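Local coordinates for protein 4-oxalocrotonase tautomerase isozyme (Methylibium petroleiphilum, PDB 4FDX) that belongs to the tautomerase enzymes of the MIF clan, small beta-alpha-beta proteins, and assembles here from six chains, at residues A26-L31 and D36-L41. Sequence-based numbering, arbitrary orientation.
Sequences AVVRTL and DQVRIL
With chi1 of 165°, Val27 holds CG1 anti to its backbone N, and this is the branch that meets Val38; Val38, at -174°, has its own CG1 in the equivalent place, which puts CG2 beside the backbone N; this is the methyl that comes nearer to Val27. Val27 CG1 lies 3.7 Å from Val38 CG2 and 4.1 Å from Val38 CG1, so one methyl of the helix faces both branches of its partner, the two side chains meeting at a slant. Val28, one residue on, sets out across the gap rather than into it, and its CG2 reaches Val38 CG2 at a looser 4.2 Å. Contact of this kind, made wholly by branched apolar groups, illustrates how a beta-alpha-beta unit closes: strand 2-8, helix 13-31 and strand 39-45 follow one another, the two strands run parallel, and Val38 sits just ahead of the second strand, against the last turns of the helix. Val33, in the connection, touches both Val27 and Val38, while Ile3 of the first strand also packs on Val27. Each segment has its own polar ties. In the helix, Ala26 O accepts from Thr30 N at 3.1 Å and from Thr30 OG1 at 2.8 Å, the two donors arriving from opposite faces of the carbonyl plane. Past Val38, the extended side chain of Arg39 brings NH1 to Asp36 O at 3.0 Å, a bent bond (142° at the hydrogen) with the oxygen out of the guanidinium plane. From Arg39 onward the strand pairs antiparallel with a strand of a second subunit, whereas Val27 packs on Ile23 of a third.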
loop_
_atom_site.group_PDB
_atom_site.type_symbol
_atom_site.label_atom_id
_atom_site.label_comp_id
_atom_site.label_asym_id
_atom_site.label_seq_id
_atom_site.Cartn_x
_atom_site.Cartn_y
_atom_site.Cartn_z
ATOM N N ALA B 26 -3.379 17.320 12.372
ATOM C CA ALA B 26 -4.564 17.441 11.492
ATOM C C ALA B 26 -5.507 16.274 11.760
ATOM O O ALA B 26 -6.709 16.480 11.872
ATOM C CB ALA B 26 -4.155 17.493 10.009
ATOM N N VAL B 27 -4.946 15.065 11.916
ATOM C CA VAL B 27 -5.745 13.811 12.066
ATOM C C VAL B 27 -6.341 13.812 13.497
ATOM O O VAL B 27 -7.536 13.566 13.656
ATOM C CB VAL B 27 -4.828 12.609 11.804
ATOM C CG1 VAL B 27 -5.488 11.308 12.309
ATOM C CG2 VAL B 27 -4.618 12.498 10.297
ATOM N N VAL B 28 -5.501 14.104 14.502
ATOM C CA VAL B 28 -5.969 14.181 15.893
ATOM C C VAL B 28 -7.210 15.106 15.965
ATOM O O VAL B 28 -8.247 14.714 16.528
ATOM C CB VAL B 28 -4.815 14.688 16.767
ATOM C CG1 VAL B 28 -5.338 15.053 18.185
ATOM C CG2 VAL B 28 -3.756 13.616 16.950
ATOM N N ARG B 29 -7.142 16.294 15.349
ATOM C CA ARG B 29 -8.178 17.316 15.525
ATOM C C ARG B 29 -9.440 16.949 14.806
ATOM O O ARG B 29 -10.537 17.053 15.378
ATOM C CB ARG B 29 -7.649 18.673 15.067
ATOM C CG ARG B 29 -8.769 19.687 15.269
ATOM C CD ARG B 29 -8.365 21.090 14.834
ATOM N NE ARG B 29 -7.936 21.191 13.439
ATOM C CZ ARG B 29 -6.669 21.075 13.034
ATOM N NH1 ARG B 29 -5.690 20.776 13.894
ATOM N NH2 ARG B 29 -6.389 21.209 11.756
ATOM N N THR B 30 -9.336 16.453 13.581
ATOM C CA THR B 30 -10.482 16.234 12.694
ATOM C C THR B 30 -11.142 14.863 12.905
ATOM O O THR B 30 -12.372 14.708 12.610
ATOM C CB THR B 30 -10.131 16.333 11.196
ATOM O OG1 THR B 30 -9.101 15.397 10.844
ATOM C CG2 THR B 30 -9.682 17.737 10.892
ATOM N N LEU B 31 -10.363 13.903 13.431
ATOM C CA LEU B 31 -10.858 12.574 13.677
ATOM C C LEU B 31 -11.060 12.199 15.129
ATOM O O LEU B 31 -11.510 11.061 15.375
ATOM C CB LEU B 31 -10.014 11.526 12.964
ATOM C CG LEU B 31 -9.935 11.731 11.432
ATOM C CD1 LEU B 31 -8.999 10.768 10.716
ATOM C CD2 LEU B 31 -11.296 11.735 10.699
ATOM N N ASP B 36 -1.033 9.082 20.017
ATOM C CA ASP B 36 -0.430 7.753 19.997
ATOM C C ASP B 36 -1.249 6.770 19.130
ATOM O O ASP B 36 -0.748 5.594 18.966
ATOM C CB ASP B 36 -0.316 7.214 21.469
ATOM C CG ASP B 36 -1.704 7.093 22.109
ATOM O OD1 ASP B 36 -2.542 6.333 21.573
ATOM O OD2 ASP B 36 -2.009 7.788 23.100
ATOM N N GLN B 37 -2.447 7.154 18.594
ATOM C CA GLN B 37 -3.187 6.264 17.675
ATOM C C GLN B 37 -2.840 6.602 16.216
ATOM O O GLN B 37 -3.468 6.056 15.294
ATOM C CB GLN B 37 -4.691 6.380 17.861
ATOM C CG GLN B 37 -5.183 5.907 19.264
ATOM C CD GLN B 37 -6.687 6.260 19.423
ATOM O OE1 GLN B 37 -7.052 7.343 19.867
ATOM N NE2 GLN B 37 -7.526 5.363 18.994
ATOM N N VAL B 38 -1.914 7.578 16.022
ATOM C CA VAL B 38 -1.627 8.066 14.644
ATOM C C VAL B 38 -0.221 7.684 14.218
ATOM O O VAL B 38 0.759 8.134 14.832
ATOM C CB VAL B 38 -1.808 9.583 14.493
ATOM C CG1 VAL B 38 -1.648 9.997 13.029
ATOM C CG2 VAL B 38 -3.224 9.929 14.946
ATOM N N ARG B 39 -0.145 6.794 13.220
ATOM C CA ARG B 39 1.183 6.400 12.696
ATOM C C ARG B 39 1.330 6.831 11.228
ATOM O O ARG B 39 0.354 6.828 10.481
ATOM C CB ARG B 39 1.334 4.882 12.776
ATOM C CG ARG B 39 1.546 4.455 14.234
ATOM C CD ARG B 39 1.325 2.934 14.365
ATOM N NE ARG B 39 1.801 2.589 15.714
ATOM C CZ ARG B 39 1.180 2.981 16.819
ATOM N NH1 ARG B 39 0.003 3.575 16.815
ATOM N NH2 ARG B 39 1.724 2.661 18.007
ATOM N N ILE B 40 2.489 7.399 10.882
ATOM C CA ILE B 40 2.730 7.763 9.505
ATOM C C ILE B 40 3.955 6.993 9.025
ATOM O O ILE B 40 5.033 6.903 9.749
ATOM C CB ILE B 40 3.044 9.301 9.426
ATOM C CG1 ILE B 40 1.831 10.065 10.020
ATOM C CG2 ILE B 40 3.250 9.637 7.934
ATOM C CD1 ILE B 40 1.940 11.552 10.029
ATOM N N LEU B 41 3.844 6.485 7.794
ATOM C CA LEU B 41 4.955 5.757 7.147
ATOM C C LEU B 41 5.263 6.613 5.911
ATOM O O LEU B 41 4.328 6.910 5.159
ATOM C CB LEU B 41 4.487 4.349 6.650
ATOM C CG LEU B 41 4.220 3.376 7.773
ATOM C CD1 LEU B 41 3.191 3.760 8.848
ATOM C CD2 LEU B 41 3.845 2.089 7.094
#